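Local coordinates for delta-endotoxin CYTB (Bacillus thuringiensis serovar kyushuensis, PDB 1CBY), which kills mosquito and other fly larvae by perforating the membranes of the cells that line their gut, at residues I107-Q119 with W132-T144. Sequence-based numbering, arbitrary orientation.
Sequences ISVMVEQLKKIIQ and WNSVEATIKGTFT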
ATOM      1  N   ILE A 107     -20.197   7.612   0.912  1.00 29.16           N
ATOM      2  CA  ILE A 107     -19.121   6.628   0.959  1.00 26.43           C
ATOM      3  C   ILE A 107     -18.538   6.435   2.358  1.00 23.90           C
ATOM      4  O   ILE A 107     -18.261   5.302   2.760  1.00 21.96           O
ATOM      5  CB  ILE A 107     -18.011   6.949  -0.072  1.00 27.40           C
ATOM      6  CG1 ILE A 107     -18.612   6.950  -1.486  1.00 32.14           C
ATOM      7  CG2 ILE A 107     -16.883   5.922   0.017  1.00 15.16           C
ATOM      8  CD1 ILE A 107     -17.665   7.408  -2.567  1.00 35.27           C
ATOM      9  N   SER A 108     -18.401   7.519   3.117  1.00 19.25           N
ATOM     10  CA  SER A 108     -17.864   7.419   4.473  1.00 23.75           C
ATOM     11  C   SER A 108     -18.648   6.396   5.294  1.00 15.97           C
ATOM     12  O   SER A 108     -18.080   5.445   5.833  1.00 20.22           O
ATOM     13  CB  SER A 108     -17.913   8.780   5.172  1.00 24.24           C
ATOM     14  OG  SER A 108     -19.239   9.277   5.217  1.00 38.04           O
ATOM     15  N   VAL A 109     -19.963   6.561   5.323  1.00 11.58           N
ATOM     16  CA  VAL A 109     -20.828   5.669   6.080  1.00 21.33           C
ATOM     17  C   VAL A 109     -20.735   4.229   5.599  1.00 23.19           C
ATOM     18  O   VAL A 109     -20.718   3.297   6.411  1.00 32.52           O
ATOM     19  CB  VAL A 109     -22.302   6.120   6.013  1.00 22.48           C
ATOM     20  CG1 VAL A 109     -23.137   5.303   6.982  1.00 25.15           C
ATOM     21  CG2 VAL A 109     -22.417   7.606   6.331  1.00 24.51           C
ATOM     22  N   MET A 110     -20.658   4.046   4.283  1.00 26.70           N
ATOM     23  CA  MET A 110     -20.578   2.708   3.693  1.00 22.44           C
ATOM     24  C   MET A 110     -19.328   1.950   4.119  1.00 19.18           C
ATOM     25  O   MET A 110     -19.392   0.755   4.410  1.00 21.44           O
ATOM     26  CB  MET A 110     -20.660   2.788   2.167  1.00 21.92           C
ATOM     27  CG  MET A 110     -20.556   1.446   1.461  1.00 25.41           C
ATOM     28  SD  MET A 110     -21.117   1.543  -0.247  1.00 24.37           S
ATOM     29  CE  MET A 110     -20.022   2.780  -0.895  1.00 12.76           C
ATOM     30  N   VAL A 111     -18.199   2.645   4.187  1.00 14.45           N
ATOM     31  CA  VAL A 111     -16.946   2.016   4.591  1.00 19.13           C
ATOM     32  C   VAL A 111     -17.060   1.394   5.987  1.00 21.61           C
ATOM     33  O   VAL A 111     -16.523   0.309   6.242  1.00 18.20           O
ATOM     34  CB  VAL A 111     -15.787   3.033   4.558  1.00 20.20           C
ATOM     35  CG1 VAL A 111     -14.511   2.414   5.107  1.00 20.33           C
ATOM     36  CG2 VAL A 111     -15.565   3.504   3.141  1.00 18.31           C
ATOM     37  N   GLU A 112     -17.773   2.078   6.879  1.00 28.55           N
ATOM     38  CA  GLU A 112     -17.974   1.609   8.247  1.00 24.05           C
ATOM     39  C   GLU A 112     -18.778   0.320   8.277  1.00 24.08           C
ATOM     40  O   GLU A 112     -18.428  -0.615   8.994  1.00 31.88           O
ATOM     41  CB  GLU A 112     -18.670   2.677   9.086  1.00 29.66           C
ATOM     42  CG  GLU A 112     -17.817   3.911   9.346  1.00 35.38           C
ATOM     43  CD  GLU A 112     -18.566   4.992  10.106  1.00 46.22           C
ATOM     44  OE1 GLU A 112     -19.803   5.102   9.942  1.00 51.89           O
ATOM     45  OE2 GLU A 112     -17.914   5.737  10.864  1.00 49.41           O
ATOM     46  N   GLN A 113     -19.854   0.264   7.501  1.00 24.54           N
ATOM     47  CA  GLN A 113     -20.676  -0.938   7.449  1.00 26.84           C
ATOM     48  C   GLN A 113     -19.833  -2.123   6.996  1.00 27.94           C
ATOM     49  O   GLN A 113     -19.780  -3.151   7.673  1.00 30.44           O
ATOM     50  CB  GLN A 113     -21.845  -0.756   6.481  1.00 29.66           C
ATOM     51  CG  GLN A 113     -23.217  -1.006   7.091  1.00 39.56           C
ATOM     52  CD  GLN A 113     -23.398  -2.408   7.655  1.00 39.33           C
ATOM     53  OE1 GLN A 113     -24.007  -3.271   7.023  1.00 42.08           O
ATOM     54  NE2 GLN A 113     -22.905  -2.627   8.867  1.00 42.70           N
ATOM     55  N   LEU A 114     -19.145  -1.956   5.869  1.00 28.39           N
ATOM     56  CA  LEU A 114     -18.309  -3.011   5.306  1.00 27.10           C
ATOM     57  C   LEU A 114     -17.196  -3.452   6.254  1.00 28.21           C
ATOM     58  O   LEU A 114     -16.905  -4.645   6.362  1.00 28.75           O
ATOM     59  CB  LEU A 114     -17.721  -2.565   3.964  1.00 31.70           C
ATOM     60  CG  LEU A 114     -18.733  -2.134   2.893  1.00 31.90           C
ATOM     61  CD1 LEU A 114     -17.997  -1.639   1.672  1.00 26.74           C
ATOM     62  CD2 LEU A 114     -19.661  -3.276   2.528  1.00 27.86           C
ATOM     63  N   LYS A 115     -16.587  -2.497   6.952  1.00 24.25           N
ATOM     64  CA  LYS A 115     -15.518  -2.801   7.902  1.00 19.73           C
ATOM     65  C   LYS A 115     -16.060  -3.669   9.042  1.00 19.08           C
ATOM     66  O   LYS A 115     -15.378  -4.566   9.548  1.00 19.30           O
ATOM     67  CB  LYS A 115     -14.934  -1.505   8.461  1.00 13.90           C
ATOM     68  CG  LYS A 115     -13.778  -1.706   9.419  1.00 14.22           C
ATOM     69  CD  LYS A 115     -13.289  -0.377   9.973  1.00  7.27           C
ATOM     70  CE  LYS A 115     -11.904  -0.520  10.583  1.00 13.98           C
ATOM     71  NZ  LYS A 115     -11.320   0.810  10.919  1.00 20.99           N
ATOM     72  N   LYS A 116     -17.300  -3.408   9.430  1.00 20.76           N
ATOM     73  CA  LYS A 116     -17.949  -4.150  10.498  1.00 25.41           C
ATOM     74  C   LYS A 116     -18.315  -5.545   9.993  1.00 27.57           C
ATOM     75  O   LYS A 116     -18.232  -6.528  10.733  1.00 32.67           O
ATOM     76  CB  LYS A 116     -19.197  -3.394  10.963  1.00 32.85           C
ATOM     77  CG  LYS A 116     -19.709  -3.790  12.334  1.00 38.77           C
ATOM     78  CD  LYS A 116     -20.883  -2.913  12.733  1.00 44.72           C
ATOM     79  CE  LYS A 116     -21.309  -3.159  14.170  1.00 47.09           C
ATOM     80  NZ  LYS A 116     -21.831  -4.532  14.390  1.00 48.91           N
ATOM     81  N   ILE A 117     -18.712  -5.630   8.726  1.00 23.74           N
ATOM     82  CA  ILE A 117     -19.069  -6.910   8.123  1.00 21.03           C
ATOM     83  C   ILE A 117     -17.819  -7.774   7.958  1.00 21.15           C
ATOM     84  O   ILE A 117     -17.867  -8.989   8.140  1.00 22.74           O
ATOM     85  CB  ILE A 117     -19.772  -6.714   6.768  1.00 21.01           C
ATOM     86  CG1 ILE A 117     -21.063  -5.915   6.974  1.00 21.81           C
ATOM     87  CG2 ILE A 117     -20.093  -8.061   6.137  1.00 20.30           C
ATOM     88  CD1 ILE A 117     -21.803  -5.581   5.703  1.00 21.62           C
ATOM     89  N   ILE A 118     -16.700  -7.142   7.624  1.00 25.81           N
ATOM     90  CA  ILE A 118     -15.434  -7.856   7.472  1.00 32.40           C
ATOM     91  C   ILE A 118     -15.037  -8.411   8.841  1.00 37.54           C
ATOM     92  O   ILE A 118     -14.702  -9.588   8.970  1.00 39.42           O
ATOM     93  CB  ILE A 118     -14.318  -6.917   6.945  1.00 35.30           C
ATOM     94  CG1 ILE A 118     -14.603  -6.530   5.494  1.00 36.79           C
ATOM     95  CG2 ILE A 118     -12.946  -7.578   7.059  1.00 33.77           C
ATOM     96  CD1 ILE A 118     -13.597  -5.572   4.927  1.00 35.27           C
ATOM     97  N   GLN A 119     -15.101  -7.557   9.861  1.00 40.02           N
ATOM     98  CA  GLN A 119     -14.767  -7.947  11.227  1.00 40.19           C
ATOM     99  C   GLN A 119     -15.551  -9.207  11.603  1.00 37.90           C
ATOM    100  O   GLN A 119     -14.992 -10.172  12.135  1.00 37.92           O
ATOM    101  CB  GLN A 119     -15.112  -6.807  12.193  1.00 45.02           C
ATOM    102  CG  GLN A 119     -14.764  -7.086  13.648  1.00 56.34           C
ATOM    103  CD  GLN A 119     -15.447  -6.130  14.610  1.00 63.47           C
ATOM    104  OE1 GLN A 119     -16.668  -5.970  14.578  1.00 66.15           O
ATOM    105  NE2 GLN A 119     -14.666  -5.498  15.477  1.00 64.05           N
ATOM    106  N   TRP A 132      -6.359  -2.796  11.411  1.00 21.74           N
ATOM    107  CA  TRP A 132      -7.677  -2.243  11.133  1.00 22.11           C
ATOM    108  C   TRP A 132      -7.633  -0.959  10.306  1.00 22.10           C
ATOM    109  O   TRP A 132      -8.608  -0.603   9.639  1.00 21.97           O
ATOM    110  CB  TRP A 132      -8.468  -2.081  12.426  1.00 21.44           C
ATOM    111  CG  TRP A 132      -8.795  -3.405  13.011  1.00 20.71           C
ATOM    112  CD1 TRP A 132      -8.286  -3.944  14.153  1.00 20.07           C
ATOM    113  CD2 TRP A 132      -9.651  -4.400  12.440  1.00 22.98           C
ATOM    114  NE1 TRP A 132      -8.761  -5.220  14.324  1.00 19.00           N
ATOM    115  CE2 TRP A 132      -9.600  -5.528  13.288  1.00 16.90           C
ATOM    116  CE3 TRP A 132     -10.451  -4.452  11.289  1.00 22.12           C
ATOM    117  CZ2 TRP A 132     -10.316  -6.696  13.024  1.00 19.90           C
ATOM    118  CZ3 TRP A 132     -11.165  -5.613  11.026  1.00 20.73           C
ATOM    119  CH2 TRP A 132     -11.090  -6.721  11.892  1.00 22.90           C
ATOM    120  N   ASN A 133      -6.494  -0.275  10.334  1.00 23.42           N
ATOM    121  CA  ASN A 133      -6.322   0.932   9.537  1.00 24.67           C
ATOM    122  C   ASN A 133      -6.101   0.478   8.098  1.00 23.02           C
ATOM    123  O   ASN A 133      -6.618   1.085   7.165  1.00 24.91           O
ATOM    124  CB  ASN A 133      -5.126   1.753  10.019  1.00 24.91           C
ATOM    125  CG  ASN A 133      -5.472   2.679  11.176  1.00 28.48           C
ATOM    126  OD1 ASN A 133      -4.582   3.272  11.785  1.00 30.43           O
ATOM    127  ND2 ASN A 133      -6.759   2.812  11.483  1.00 23.51           N
ATOM    128  N   SER A 134      -5.354  -0.612   7.930  1.00 21.22           N
ATOM    129  CA  SER A 134      -5.087  -1.171   6.610  1.00 22.48           C
ATOM    130  C   SER A 134      -6.413  -1.612   6.016  1.00 21.93           C
ATOM    131  O   SER A 134      -6.717  -1.320   4.862  1.00 23.96           O
ATOM    132  CB  SER A 134      -4.144  -2.371   6.705  1.00 24.25           C
ATOM    133  OG  SER A 134      -2.881  -1.977   7.214  1.00 49.21           O
ATOM    134  N   VAL A 135      -7.221  -2.279   6.832  1.00 16.93           N
ATOM    135  CA  VAL A 135      -8.528  -2.742   6.398  1.00 14.92           C
ATOM    136  C   VAL A 135      -9.408  -1.580   5.955  1.00 18.89           C
ATOM    137  O   VAL A 135     -10.014  -1.633   4.886  1.00 27.80           O
ATOM    138  CB  VAL A 135      -9.249  -3.523   7.510  1.00  4.94           C
ATOM    139  CG1 VAL A 135     -10.690  -3.779   7.119  1.00  8.27           C
ATOM    140  CG2 VAL A 135      -8.539  -4.839   7.757  1.00  9.37           C
ATOM    141  N   GLU A 136      -9.465  -0.525   6.761  1.00 17.33           N
ATOM    142  CA  GLU A 136     -10.289   0.630   6.429  1.00 18.07           C
ATOM    143  C   GLU A 136      -9.771   1.356   5.191  1.00 20.11           C
ATOM    144  O   GLU A 136     -10.550   1.712   4.298  1.00 23.37           O
ATOM    145  CB  GLU A 136     -10.372   1.592   7.610  1.00 18.86           C
ATOM    146  CG  GLU A 136     -11.525   2.578   7.505  1.00 19.28           C
ATOM    147  CD  GLU A 136     -11.564   3.551   8.658  1.00 24.86           C
ATOM    148  OE1 GLU A 136     -10.489   4.041   9.051  1.00 34.37           O
ATOM    149  OE2 GLU A 136     -12.667   3.833   9.168  1.00 31.66           O
ATOM    150  N   ALA A 137      -8.458   1.563   5.136  1.00 11.50           N
ATOM    151  CA  ALA A 137      -7.837   2.231   3.997  1.00 13.51           C
ATOM    152  C   ALA A 137      -8.161   1.466   2.707  1.00 14.67           C
ATOM    153  O   ALA A 137      -8.580   2.061   1.712  1.00 20.45           O
ATOM    154  CB  ALA A 137      -6.352   2.318   4.197  1.00  2.92           C
ATOM    155  N   THR A 138      -8.004   0.147   2.745  1.00 11.68           N
ATOM    156  CA  THR A 138      -8.294  -0.710   1.606  1.00 11.16           C
ATOM    157  C   THR A 138      -9.765  -0.591   1.185  1.00 18.79           C
ATOM    158  O   THR A 138     -10.067  -0.472  -0.008  1.00 25.33           O
ATOM    159  CB  THR A 138      -7.957  -2.185   1.935  1.00  9.98           C
ATOM    160  OG1 THR A 138      -6.538  -2.333   2.089  1.00  9.78           O
ATOM    161  CG2 THR A 138      -8.430  -3.109   0.843  1.00 11.93           C
ATOM    162  N   ILE A 139     -10.674  -0.589   2.157  1.00 20.84           N
ATOM    163  CA  ILE A 139     -12.100  -0.479   1.854  1.00 18.01           C
ATOM    164  C   ILE A 139     -12.387   0.857   1.184  1.00 19.53           C
ATOM    165  O   ILE A 139     -13.078   0.909   0.169  1.00 23.08           O
ATOM    166  CB  ILE A 139     -12.981  -0.653   3.114  1.00 20.88           C
ATOM    167  CG1 ILE A 139     -12.720  -2.021   3.742  1.00 23.45           C
ATOM    168  CG2 ILE A 139     -14.461  -0.574   2.750  1.00 18.94           C
ATOM    169  CD1 ILE A 139     -12.861  -3.165   2.767  1.00 32.64           C
ATOM    170  N   LYS A 140     -11.808   1.927   1.716  1.00 20.17           N
ATOM    171  CA  LYS A 140     -11.994   3.253   1.142  1.00 22.89           C
ATOM    172  C   LYS A 140     -11.507   3.261  -0.309  1.00 23.66           C
ATOM    173  O   LYS A 140     -12.137   3.856  -1.184  1.00 19.49           O
ATOM    174  CB  LYS A 140     -11.210   4.302   1.937  1.00 21.16           C
ATOM    175  CG  LYS A 140     -11.749   4.616   3.315  1.00 25.09           C
ATOM    176  CD  LYS A 140     -10.906   5.707   3.958  1.00 31.01           C
ATOM    177  CE  LYS A 140     -11.430   6.127   5.317  1.00 33.11           C
ATOM    178  NZ  LYS A 140     -10.548   7.169   5.911  1.00 32.19           N
ATOM    179  N   GLY A 141     -10.389   2.581  -0.551  1.00 25.05           N
ATOM    180  CA  GLY A 141      -9.808   2.515  -1.882  1.00 26.51           C
ATOM    181  C   GLY A 141     -10.661   1.760  -2.884  1.00 27.66           C
ATOM    182  O   GLY A 141     -10.432   1.841  -4.087  1.00 27.04           O
ATOM    183  N   THR A 142     -11.636   1.011  -2.385  1.00 22.87           N
ATOM    184  CA  THR A 142     -12.530   0.249  -3.241  1.00 14.77           C
ATOM    185  C   THR A 142     -13.586   1.175  -3.848  1.00 18.20           C
ATOM    186  O   THR A 142     -14.228   0.828  -4.837  1.00 20.51           O
ATOM    187  CB  THR A 142     -13.214  -0.881  -2.434  1.00 13.13           C
ATOM    188  OG1 THR A 142     -12.213  -1.766  -1.915  1.00 14.10           O
ATOM    189  CG2 THR A 142     -14.185  -1.675  -3.301  1.00 12.85           C
ATOM    190  N   PHE A 143     -13.751   2.364  -3.272  1.00 14.86           N
ATOM    191  CA  PHE A 143     -14.752   3.302  -3.768  1.00 14.42           C
ATOM    192  C   PHE A 143     -14.211   4.680  -4.130  1.00 16.49           C
ATOM    193  O   PHE A 143     -14.872   5.429  -4.846  1.00 19.68           O
ATOM    194  CB  PHE A 143     -15.891   3.456  -2.748  1.00 13.38           C
ATOM    195  CG  PHE A 143     -16.537   2.155  -2.355  1.00 17.61           C
ATOM    196  CD1 PHE A 143     -17.556   1.603  -3.125  1.00 18.54           C
ATOM    197  CD2 PHE A 143     -16.106   1.465  -1.228  1.00 17.79           C
ATOM    198  CE1 PHE A 143     -18.132   0.383  -2.781  1.00 16.79           C
ATOM    199  CE2 PHE A 143     -16.675   0.247  -0.878  1.00 16.25           C
ATOM    200  CZ  PHE A 143     -17.691  -0.296  -1.658  1.00 18.22           C
ATOM    201  N   THR A 144     -13.030   5.022  -3.621  1.00 20.10           N
ATOM    202  CA  THR A 144     -12.429   6.328  -3.887  1.00 18.99           C
ATOM    203  C   THR A 144     -11.040   6.195  -4.503  1.00 17.63           C
ATOM    204  O   THR A 144     -10.398   5.145  -4.409  1.00 11.99           O
ATOM    205  CB  THR A 144     -12.332   7.217  -2.590  1.00 23.37           C
ATOM    206  OG1 THR A 144     -11.652   6.503  -1.546  1.00 20.05           O
ATOM    207  CG2 THR A 144     -13.716   7.625  -2.100  1.00 21.49           C
TER
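K140, whose CG packs on both methyls of V111, has a carbonyl oxygen gripped by three donors: the backbone N of F143, the backbone N of T144 and the hydroxyl T144 OG1, 2.7 Å from K140 O. The hydroxyl comes in above the carbonyl plane, 61° out of it. At its other end, K140 NZ forms a salt bridge with D147 and a hydrogen bond with T148 OG1 of the second subunit. Just beyond, F143 and T144 face the start of helix 107-122: I107 CG2 meets F143 CB at 3.8 Å, while I107 CD1 lies beside T144 CG2.

M110 makes a Met-aromatic contact with F143. With CG anti to the backbone N and the chain bent at chi3 (59°), the thioether crosses the ring, and CE stands 3.6 Å from the centroid of the F143 ring in a CH-pi contact over one face; T142 CG2 lies over the opposite face. L114 CD1 approaches the same ring obliquely near CE2 and CZ.

Further along, V111 CG1 sits between I139 CG2 and E136 CG, 3.8 Å from each, and I118 CD1 turns to the end of I139 and to V135 CG1. Toward the more exposed margin the extended K115 chain passes E136 CB; K115 NZ makes a weak bond to W132 O (3.3 Å) and a long salt bridge to E136 OE2 (3.7 Å). Q119 CB lies near W132 CH2 at 4.0 Å, while W132 NE1 bonds to I126 O in the connecting loop.

Helices 107-122 and 129-141 form a splayed hairpin, characteristic of the helical layers that flank the sheet in Cyt toxins; the axes of 107-119 and 132-141 run 129° apart. I107, M110, L114 and I118 also reach strands 90-102, 183-195 and 210-225, and T138 packs on 165-175.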